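Local coordinates for putative uncharacterized protein (Streptococcus suis, PDB 4XZ7), which acts as an antiphagocytic virulence factor with transglutaminase activity, probably transferring acyl groups from protein glutamine side chains to amines, at residues P281-V286 with M355-N360; D337-V342 with E351-I356; A271-N276 with D372-N377. All coordinates share one frame; numbering follows the deposited sequence.

Contact 1: residues P281-V286 with M355-N360; sequences PAYVVV and MIIDSN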
loop_
_atom_site.group_PDB
_atom_site.type_symbol
_atom_site.label_atom_id
_atom_site.label_comp_id
_atom_site.label_asym_id
_atom_site.label_seq_id
_atom_site.Cartn_x
_atom_site.Cartn_y
_atom_site.Cartn_z
ATOM N N PRO B 281 -14.183 -32.578 -8.684
ATOM C CA PRO B 281 -14.224 -31.376 -9.535
ATOM C C PRO B 281 -14.907 -30.197 -8.856
ATOM O O PRO B 281 -16.076 -30.313 -8.468
ATOM C CB PRO B 281 -15.023 -31.842 -10.749
ATOM C CG PRO B 281 -14.612 -33.306 -10.884
ATOM C CD PRO B 281 -14.489 -33.803 -9.449
ATOM N N ALA B 282 -14.178 -29.091 -8.698
ATOM C CA ALA B 282 -14.682 -27.955 -7.939
ATOM C C ALA B 282 -14.256 -26.606 -8.520
ATOM O O ALA B 282 -13.211 -26.483 -9.160
ATOM C CB ALA B 282 -14.233 -28.061 -6.481
ATOM N N TYR B 283 -15.083 -25.593 -8.310
ATOM C CA TYR B 283 -14.670 -24.230 -8.628
ATOM C C TYR B 283 -15.395 -23.284 -7.688
ATOM O O TYR B 283 -16.323 -23.688 -6.973
ATOM C CB TYR B 283 -14.919 -23.876 -10.119
ATOM C CG TYR B 283 -16.376 -23.747 -10.581
ATOM C CD1 TYR B 283 -16.877 -22.518 -11.018
ATOM C CD2 TYR B 283 -17.233 -24.848 -10.609
ATOM C CE1 TYR B 283 -18.186 -22.380 -11.464
ATOM C CE2 TYR B 283 -18.556 -24.719 -11.048
ATOM C CZ TYR B 283 -19.025 -23.477 -11.464
ATOM O OH TYR B 283 -20.322 -23.314 -11.901
ATOM N N VAL B 284 -14.957 -22.032 -7.680
ATOM C CA VAL B 284 -15.514 -21.029 -6.784
ATOM C C VAL B 284 -16.615 -20.226 -7.471
ATOM O O VAL B 284 -16.448 -19.745 -8.591
ATOM C CB VAL B 284 -14.409 -20.062 -6.287
ATOM C CG1 VAL B 284 -14.995 -18.996 -5.403
ATOM C CG2 VAL B 284 -13.337 -20.825 -5.541
ATOM N N VAL B 285 -17.735 -20.054 -6.788
ATOM C CA VAL B 285 -18.810 -19.233 -7.321
ATOM C C VAL B 285 -19.222 -18.127 -6.360
ATOM O O VAL B 285 -18.951 -18.193 -5.154
ATOM C CB VAL B 285 -20.052 -20.085 -7.649
ATOM C CG1 VAL B 285 -19.778 -21.017 -8.851
ATOM C CG2 VAL B 285 -20.496 -20.875 -6.427
ATOM N N VAL B 286 -19.900 -17.119 -6.904
ATOM C CA VAL B 286 -20.411 -16.014 -6.117
ATOM C C VAL B 286 -21.882 -15.776 -6.409
ATOM O O VAL B 286 -22.379 -16.100 -7.489
ATOM C CB VAL B 286 -19.646 -14.709 -6.387
ATOM C CG1 VAL B 286 -18.181 -14.864 -6.009
ATOM C CG2 VAL B 286 -19.796 -14.304 -7.853
ATOM N N MET B 355 -26.494 -18.665 -6.240
ATOM C CA MET B 355 -25.105 -18.690 -6.670
ATOM C C MET B 355 -25.098 -18.662 -8.192
ATOM O O MET B 355 -25.889 -19.365 -8.830
ATOM C CB MET B 355 -24.373 -19.934 -6.143
ATOM C CG MET B 355 -24.027 -19.823 -4.660
ATOM S SD MET B 355 -22.818 -18.508 -4.415
ATOM C CE MET B 355 -23.313 -17.791 -2.852
ATOM N N ILE B 356 -24.230 -17.838 -8.767
ATOM C CA ILE B 356 -24.112 -17.734 -10.217
ATOM C C ILE B 356 -23.183 -18.821 -10.754
ATOM O O ILE B 356 -21.971 -18.734 -10.620
ATOM C CB ILE B 356 -23.599 -16.331 -10.634
ATOM C CG1 ILE B 356 -24.570 -15.260 -10.124
ATOM C CG2 ILE B 356 -23.423 -16.255 -12.150
ATOM C CD1 ILE B 356 -24.182 -13.822 -10.441
ATOM N N ILE B 357 -23.757 -19.853 -11.356
ATOM C CA ILE B 357 -22.959 -20.991 -11.802
ATOM C C ILE B 357 -22.761 -20.969 -13.315
ATOM O O ILE B 357 -23.428 -20.218 -14.024
ATOM C CB ILE B 357 -23.606 -22.323 -11.387
ATOM C CG1 ILE B 357 -24.770 -22.671 -12.315
ATOM C CG2 ILE B 357 -24.109 -22.257 -9.939
ATOM C CD1 ILE B 357 -25.282 -24.094 -12.132
ATOM N N ASP B 358 -21.844 -21.790 -13.806
ATOM C CA ASP B 358 -21.605 -21.905 -15.244
ATOM C C ASP B 358 -21.724 -23.377 -15.672
ATOM O O ASP B 358 -20.789 -24.174 -15.515
ATOM C CB ASP B 358 -20.232 -21.314 -15.604
ATOM C CG ASP B 358 -19.823 -21.569 -17.070
ATOM O OD1 ASP B 358 -20.680 -21.921 -17.919
ATOM O OD2 ASP B 358 -18.621 -21.403 -17.368
ATOM N N SER B 359 -22.880 -23.729 -16.221
ATOM C CA SER B 359 -23.205 -25.126 -16.472
ATOM C C SER B 359 -22.330 -25.748 -17.548
ATOM O O SER B 359 -22.068 -26.951 -17.527
ATOM C CB SER B 359 -24.680 -25.259 -16.858
ATOM O OG SER B 359 -25.513 -24.587 -15.922
ATOM N N ASN B 360 -21.883 -24.933 -18.497
ATOM C CA ASN B 360 -21.011 -25.428 -19.552
ATOM C C ASN B 360 -19.689 -25.847 -18.938
ATOM O O ASN B 360 -19.166 -26.931 -19.219
ATOM C CB ASN B 360 -20.802 -24.363 -20.630
ATOM C CG ASN B 360 -22.108 -23.885 -21.232
ATOM O OD1 ASN B 360 -22.985 -24.687 -21.559
ATOM N ND2 ASN B 360 -22.255 -22.569 -21.363
HETATM O O HOH W 1 -20.180 -16.925 -9.873
#
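The phenol of Tyr283 reaches across to the backbone of 355-360, where its OH accepts a bond from Asp358 N at 2.9 Å. The N-H···O angle is 176°, and the amide nitrogen lies at the edge of the ring, near its plane. Ile357 CB packs against the same oxygen. At the other end, Ile356 N donates to Val286 O (2.8 Å), the ordinary backbone bond between these antiparallel strands, neighbours in the mixed sheet of the transglutaminase-like domain. The same two residues are joined again through water 1, which accepts from Val286 N at 3.0 Å and donates to Ile356 O at 2.7 Å. Between the polar links, Val285 divides its methyls: CG1 lies 3.6 Å from Ile356 O, while CG2 meets Met355 SD at 3.9 Å. The bent chain of Met355 brings its sulfur to 3.5 Å from Val286 C.

Several groups hold Tyr283 in place. Its CG sits between the backbone N and the carbonyl carbon (chi1 69°), which sends the ring toward 355-360. Tyr361 meets the ring edge-to-face, Arg299 packs on the side chain, and Glu362 OE2 is hydrogen-bonded to OH. The strand axes, 130° apart, diverge, and a direct bond gives way to water and then to a side chain. Since the phenol oxygen accepts from Asp358 N, its own proton probably goes to Glu362, tying strand 282-288 to helix 359-365.

Contact 2: residues D337-V342 with E351-I356; sequences DSYDVV and ERNYMI
Backbone bonds join Asp340 and Val342 to the strand beside them in the alternating pattern of parallel strands. Asp340 N donates to Asn353 O (2.9 Å), Met355 N to Asp340 O (3.0 Å) and Val342 N to Met355 O (3.0 Å), so both backbone polar groups of Met355 face this neighbour. CA-H···O contacts fill in between, the shortest from Tyr354 CA to Asp340 O.

The side-chain polar links gather where the two segments enter the strands. Asn353 ND2 donates to Ser338 O in that carbonyl's plane, while OD1 of the same amide accepts from water 2 at 2.6 Å; the water is also hydrogen-bonded to Ser338 OG. With CG anti to its backbone N (chi1 -158°), Asn353 reaches the Ser338 carbonyl with its amide slanting over the Tyr339 ring. Its backbone has left-handed phi and psi, and together with Tyr354 it forms a G1 beta bulge opposite Lys288.

Within the chain, strand 340-343 is the outermost on this side of the five-stranded mixed sheet of the transglutaminase-like domain. It is parallel to 354-357, which in turn runs antiparallel to 282-288.

Aromatic contacts centre on Tyr339. Met355 CG lies over one face, toward its rim, 4.1 Å from the ring centroid (a CH-pi contact), and Met355 CE reaches ring atom CE1 at 3.6 Å; the sulfur stands farther off over that face, a Met-aromatic contact. Asn353 OD1 approaches the opposite face near CD1, its amide turned 46° from the ring, and water 2 lies above the centre there. The phenol OH is hydrogen-bonded to Asp310.

On the other face of the sheet from Met355, Val342 packs beside Tyr354 and Ile356: Val342 CG2 lies 3.7 Å from Tyr354 CB, and Val342 CB more loosely against Ile356 CG1.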
loop_
_atom_site.group_PDB
_atom_site.type_symbol
_atom_site.label_atom_id
_atom_site.label_comp_id
_atom_site.label_asym_id
_atom_site.label_seq_id
_atom_site.Cartn_x
_atom_site.Cartn_y
_atom_site.Cartn_z
ATOM N N ASP B 337 -26.502 -27.823 -1.269
ATOM C CA ASP B 337 -27.482 -27.411 -2.273
ATOM C C ASP B 337 -28.631 -26.596 -1.730
ATOM O O ASP B 337 -29.778 -26.801 -2.124
ATOM C CB ASP B 337 -28.052 -28.634 -2.985
ATOM C CG ASP B 337 -27.045 -29.285 -3.879
ATOM O OD1 ASP B 337 -26.197 -28.545 -4.413
ATOM O OD2 ASP B 337 -27.096 -30.519 -4.051
ATOM N N SER B 338 -28.334 -25.669 -0.835
ATOM C CA SER B 338 -29.384 -24.856 -0.252
ATOM C C SER B 338 -29.583 -23.561 -1.042
ATOM O O SER B 338 -30.440 -22.737 -0.701
ATOM C CB SER B 338 -29.062 -24.539 1.203
ATOM O OG SER B 338 -27.979 -23.642 1.284
ATOM N N TYR B 339 -28.785 -23.385 -2.093
ATOM C CA TYR B 339 -28.882 -22.203 -2.947
ATOM C C TYR B 339 -29.676 -22.455 -4.221
ATOM O O TYR B 339 -29.609 -23.536 -4.801
ATOM C CB TYR B 339 -27.486 -21.705 -3.327
ATOM C CG TYR B 339 -26.810 -20.959 -2.215
ATOM C CD1 TYR B 339 -26.892 -19.568 -2.131
ATOM C CD2 TYR B 339 -26.099 -21.640 -1.232
ATOM C CE1 TYR B 339 -26.279 -18.888 -1.101
ATOM C CE2 TYR B 339 -25.484 -20.970 -0.198
ATOM C CZ TYR B 339 -25.572 -19.600 -0.132
ATOM O OH TYR B 339 -24.942 -18.938 0.901
ATOM N N ASP B 340 -30.410 -21.443 -4.669
ATOM C CA ASP B 340 -30.925 -21.452 -6.030
ATOM C C ASP B 340 -29.755 -21.171 -6.953
ATOM O O ASP B 340 -28.780 -20.545 -6.548
ATOM C CB ASP B 340 -32.029 -20.414 -6.221
ATOM C CG ASP B 340 -33.303 -20.789 -5.511
ATOM O OD1 ASP B 340 -33.561 -22.000 -5.369
ATOM O OD2 ASP B 340 -34.041 -19.876 -5.093
ATOM N N VAL B 341 -29.829 -21.646 -8.187
ATOM C CA VAL B 341 -28.742 -21.387 -9.117
ATOM C C VAL B 341 -29.190 -20.457 -10.224
ATOM O O VAL B 341 -30.320 -20.537 -10.708
ATOM C CB VAL B 341 -28.204 -22.674 -9.724
ATOM C CG1 VAL B 341 -27.612 -23.534 -8.634
ATOM C CG2 VAL B 341 -29.321 -23.413 -10.452
ATOM N N VAL B 342 -28.291 -19.562 -10.599
ATOM C CA VAL B 342 -28.530 -18.613 -11.669
ATOM C C VAL B 342 -27.480 -18.885 -12.717
ATOM O O VAL B 342 -26.309 -19.032 -12.389
ATOM C CB VAL B 342 -28.446 -17.148 -11.166
ATOM C CG1 VAL B 342 -28.322 -16.160 -12.326
ATOM C CG2 VAL B 342 -29.639 -16.825 -10.300
ATOM N N GLU B 351 -32.977 -11.871 -5.730
ATOM C CA GLU B 351 -31.844 -11.105 -5.226
ATOM C C GLU B 351 -31.369 -11.613 -3.879
ATOM O O GLU B 351 -30.727 -10.887 -3.112
ATOM C CB GLU B 351 -32.198 -9.624 -5.142
ATOM C CG GLU B 351 -31.780 -8.873 -6.387
ATOM C CD GLU B 351 -30.279 -8.933 -6.609
ATOM O OE1 GLU B 351 -29.543 -8.417 -5.744
ATOM O OE2 GLU B 351 -29.834 -9.501 -7.634
ATOM N N ARG B 352 -31.687 -12.872 -3.604
ATOM C CA ARG B 352 -31.238 -13.539 -2.393
ATOM C C ARG B 352 -31.188 -15.035 -2.638
ATOM O O ARG B 352 -31.962 -15.560 -3.429
ATOM C CB ARG B 352 -32.157 -13.211 -1.211
ATOM C CG ARG B 352 -33.641 -13.299 -1.534
ATOM C CD ARG B 352 -34.498 -13.004 -0.307
ATOM N NE ARG B 352 -34.267 -13.983 0.751
ATOM C CZ ARG B 352 -34.969 -15.100 0.905
ATOM N NH1 ARG B 352 -35.962 -15.385 0.072
ATOM N NH2 ARG B 352 -34.679 -15.934 1.897
ATOM N N ASN B 353 -30.254 -15.703 -1.967
ATOM C CA ASN B 353 -30.107 -17.155 -2.026
ATOM C C ASN B 353 -29.912 -17.712 -3.434
ATOM O O ASN B 353 -30.554 -18.694 -3.815
ATOM C CB ASN B 353 -31.309 -17.842 -1.370
ATOM C CG ASN B 353 -30.994 -19.261 -0.927
ATOM O OD1 ASN B 353 -29.858 -19.577 -0.577
ATOM N ND2 ASN B 353 -31.992 -20.124 -0.964
ATOM N N TYR B 354 -29.014 -17.091 -4.196
ATOM C CA TYR B 354 -28.542 -17.685 -5.441
ATOM C C TYR B 354 -27.020 -17.701 -5.496
ATOM O O TYR B 354 -26.356 -16.877 -4.881
ATOM C CB TYR B 354 -29.090 -16.942 -6.667
ATOM C CG TYR B 354 -28.591 -15.525 -6.801
ATOM C CD1 TYR B 354 -27.444 -15.230 -7.537
ATOM C CD2 TYR B 354 -29.256 -14.477 -6.176
ATOM C CE1 TYR B 354 -26.975 -13.914 -7.651
ATOM C CE2 TYR B 354 -28.799 -13.167 -6.286
ATOM C CZ TYR B 354 -27.663 -12.896 -7.026
ATOM O OH TYR B 354 -27.218 -11.597 -7.129
ATOM N N MET B 355 -26.494 -18.665 -6.240
ATOM C CA MET B 355 -25.105 -18.690 -6.670
ATOM C C MET B 355 -25.098 -18.662 -8.192
ATOM O O MET B 355 -25.889 -19.365 -8.830
ATOM C CB MET B 355 -24.373 -19.934 -6.143
ATOM C CG MET B 355 -24.027 -19.823 -4.660
ATOM S SD MET B 355 -22.818 -18.508 -4.415
ATOM C CE MET B 355 -23.313 -17.791 -2.852
ATOM N N ILE B 356 -24.230 -17.838 -8.767
ATOM C CA ILE B 356 -24.112 -17.734 -10.217
ATOM C C ILE B 356 -23.183 -18.821 -10.754
ATOM O O ILE B 356 -21.971 -18.734 -10.620
ATOM C CB ILE B 356 -23.599 -16.331 -10.634
ATOM C CG1 ILE B 356 -24.570 -15.260 -10.124
ATOM C CG2 ILE B 356 -23.423 -16.255 -12.150
ATOM C CD1 ILE B 356 -24.182 -13.822 -10.441
HETATM O O HOH W 2 -28.834 -20.952 1.364
#

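Contact 3: residues A271-N276 with D372-N377; sequences AARAFN and DLLLFN
Arg273 uses both terminal nitrogens of its guanidinium to grip the backbone of 372-377. NH1 donates to Leu374 O at 2.8 Å, almost straight at 175° and onto a carbonyl lone pair. NH2 donates to Phe376 O at 3.2 Å, a more bent bond from a nitrogen tilted out of that carbonyl's plane. Both acceptors lie near the guanidinium plane, which fixes the rotation of the group, and NH2 also makes a salt bridge with Asp195, a counter-charge for this buried arginine. The side chain leaves the helix extended (chi1 -173°) and turns at chi2, bringing the guanidinium to the loop.

Leu374 CD2 lies over one face of that group, 3.4 Å from Arg273 NH1, and touches Asn276 CB at 3.8 Å. Asn276 OD1, which accepts from Ala282 N, has Leu373 CD1 beside it at 3.7 Å. Leu137 of the second subunit packs on Leu373, while Phe107 of that subunit meets Phe376 edge-to-face. The loop after helix 359-365 is thus clamped between the dimer partner and helix 264-277, the helix that packs on the beta-sheet in the papain-like transglutaminase fold.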
loop_
_atom_site.group_PDB
_atom_site.type_symbol
_atom_site.label_atom_id
_atom_site.label_comp_id
_atom_site.label_asym_id
_atom_site.label_seq_id
_atom_site.Cartn_x
_atom_site.Cartn_y
_atom_site.Cartn_z
ATOM N N ALA B 271 -11.198 -24.527 -0.218
ATOM C CA ALA B 271 -12.011 -25.728 -0.358
ATOM C C ALA B 271 -11.998 -26.246 -1.794
ATOM O O ALA B 271 -11.888 -27.441 -2.015
ATOM C CB ALA B 271 -13.444 -25.473 0.102
ATOM N N ALA B 272 -12.110 -25.349 -2.771
ATOM C CA ALA B 272 -12.150 -25.774 -4.165
ATOM C C ALA B 272 -10.833 -26.434 -4.519
ATOM O O ALA B 272 -10.819 -27.513 -5.144
ATOM C CB ALA B 272 -12.435 -24.608 -5.093
ATOM N N ARG B 273 -9.731 -25.801 -4.102
ATOM C CA ARG B 273 -8.406 -26.375 -4.354
ATOM C C ARG B 273 -8.312 -27.767 -3.732
ATOM O O ARG B 273 -7.950 -28.728 -4.413
ATOM C CB ARG B 273 -7.293 -25.478 -3.810
ATOM C CG ARG B 273 -5.896 -25.932 -4.187
ATOM C CD ARG B 273 -5.578 -25.646 -5.652
ATOM N NE ARG B 273 -4.204 -26.013 -5.986
ATOM C CZ ARG B 273 -3.766 -26.186 -7.226
ATOM N NH1 ARG B 273 -4.590 -26.014 -8.250
ATOM N NH2 ARG B 273 -2.510 -26.537 -7.448
ATOM N N ALA B 274 -8.660 -27.872 -2.452
ATOM C CA ALA B 274 -8.651 -29.159 -1.744
ATOM C C ALA B 274 -9.512 -30.252 -2.403
ATOM O O ALA B 274 -9.118 -31.413 -2.456
ATOM C CB ALA B 274 -9.100 -28.953 -0.322
ATOM N N PHE B 275 -10.692 -29.882 -2.888
ATOM C CA PHE B 275 -11.601 -30.841 -3.500
ATOM C C PHE B 275 -11.072 -31.350 -4.835
ATOM O O PHE B 275 -11.285 -32.509 -5.195
ATOM C CB PHE B 275 -12.984 -30.219 -3.694
ATOM C CG PHE B 275 -13.712 -29.948 -2.402
ATOM C CD1 PHE B 275 -13.443 -30.703 -1.270
ATOM C CD2 PHE B 275 -14.658 -28.941 -2.321
ATOM C CE1 PHE B 275 -14.118 -30.461 -0.075
ATOM C CE2 PHE B 275 -15.336 -28.688 -1.125
ATOM C CZ PHE B 275 -15.061 -29.450 -0.005
ATOM N N ASN B 276 -10.406 -30.472 -5.580
ATOM C CA ASN B 276 -9.812 -30.885 -6.842
ATOM C C ASN B 276 -8.690 -31.875 -6.555
ATOM O O ASN B 276 -8.559 -32.878 -7.254
ATOM C CB ASN B 276 -9.308 -29.686 -7.650
ATOM C CG ASN B 276 -10.428 -28.964 -8.379
ATOM O OD1 ASN B 276 -11.372 -29.589 -8.851
ATOM N ND2 ASN B 276 -10.339 -27.636 -8.453
ATOM N N ASP B 372 -5.625 -32.612 -13.984
ATOM C CA ASP B 372 -5.588 -31.513 -14.951
ATOM C C ASP B 372 -6.285 -30.274 -14.406
ATOM O O ASP B 372 -5.844 -29.153 -14.655
ATOM C CB ASP B 372 -6.244 -31.919 -16.273
ATOM C CG ASP B 372 -5.383 -32.847 -17.087
ATOM O OD1 ASP B 372 -4.152 -32.843 -16.859
ATOM O OD2 ASP B 372 -5.939 -33.573 -17.947
ATOM N N LEU B 373 -7.370 -30.477 -13.657
ATOM C CA LEU B 373 -8.128 -29.358 -13.102
ATOM C C LEU B 373 -7.276 -28.511 -12.143
ATOM O O LEU B 373 -7.605 -27.357 -11.856
ATOM C CB LEU B 373 -9.382 -29.867 -12.386
ATOM C CG LEU B 373 -10.453 -30.589 -13.216
ATOM C CD1 LEU B 373 -11.698 -30.839 -12.370
ATOM C CD2 LEU B 373 -10.808 -29.824 -14.482
ATOM N N LEU B 374 -6.186 -29.088 -11.653
ATOM C CA LEU B 374 -5.265 -28.384 -10.764
ATOM C C LEU B 374 -4.344 -27.398 -11.497
ATOM O O LEU B 374 -3.753 -26.513 -10.864
ATOM C CB LEU B 374 -4.405 -29.389 -10.004
ATOM C CG LEU B 374 -5.085 -30.206 -8.920
ATOM C CD1 LEU B 374 -4.121 -31.272 -8.400
ATOM C CD2 LEU B 374 -5.527 -29.269 -7.786
ATOM N N LEU B 375 -4.201 -27.588 -12.813
ATOM C CA LEU B 375 -3.385 -26.733 -13.691
ATOM C C LEU B 375 -1.885 -26.835 -13.462
ATOM O O LEU B 375 -1.100 -26.815 -14.411
ATOM C CB LEU B 375 -3.787 -25.258 -13.554
ATOM C CG LEU B 375 -5.124 -24.827 -14.156
ATOM C CD1 LEU B 375 -5.161 -23.302 -14.305
ATOM C CD2 LEU B 375 -5.389 -25.526 -15.491
ATOM N N PHE B 376 -1.481 -26.917 -12.206
ATOM C CA PHE B 376 -0.069 -26.887 -11.869
ATOM C C PHE B 376 0.127 -27.655 -10.583
ATOM O O PHE B 376 -0.817 -27.822 -9.822
ATOM C CB PHE B 376 0.405 -25.436 -11.734
ATOM C CG PHE B 376 1.829 -25.280 -11.266
ATOM C CD1 PHE B 376 2.884 -25.375 -12.156
ATOM C CD2 PHE B 376 2.106 -24.989 -9.941
ATOM C CE1 PHE B 376 4.197 -25.212 -11.722
ATOM C CE2 PHE B 376 3.405 -24.824 -9.506
ATOM C CZ PHE B 376 4.453 -24.938 -10.396
ATOM N N ASN B 377 1.346 -28.121 -10.346
ATOM C CA ASN B 377 1.644 -28.949 -9.188
ATOM C C ASN B 377 0.739 -30.183 -9.164
ATOM O O ASN B 377 0.334 -30.650 -8.094
ATOM C CB ASN B 377 1.494 -28.138 -7.898
ATOM C CG ASN B 377 2.260 -28.743 -6.749
ATOM O OD1 ASN B 377 3.151 -29.561 -6.960
ATOM N ND2 ASN B 377 1.910 -28.359 -5.525
#

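All three contacts lie on one side of the chain's centre. Contacts 1 and 2, with centres 11 Å apart, share Met355 and Ile356: strand 354-357 has 282-288 on one flank and 340-343 on the other, and Ile357 N probably bonds to Val342 O between them. The centres of contacts 3 and 1 are 14 Å apart; the two meet where Ala282 packs on Ala272 and Phe275. Contacts 2 and 3 do not touch, their nearest atoms being about 11 Å apart. Along the chain, 271-276 and 372-377 enclose both other contacts. Sheet and packed helix thus form one unit of the transglutaminase-like domain, with contacts 1 and 3 touching the second subunit of the dimer.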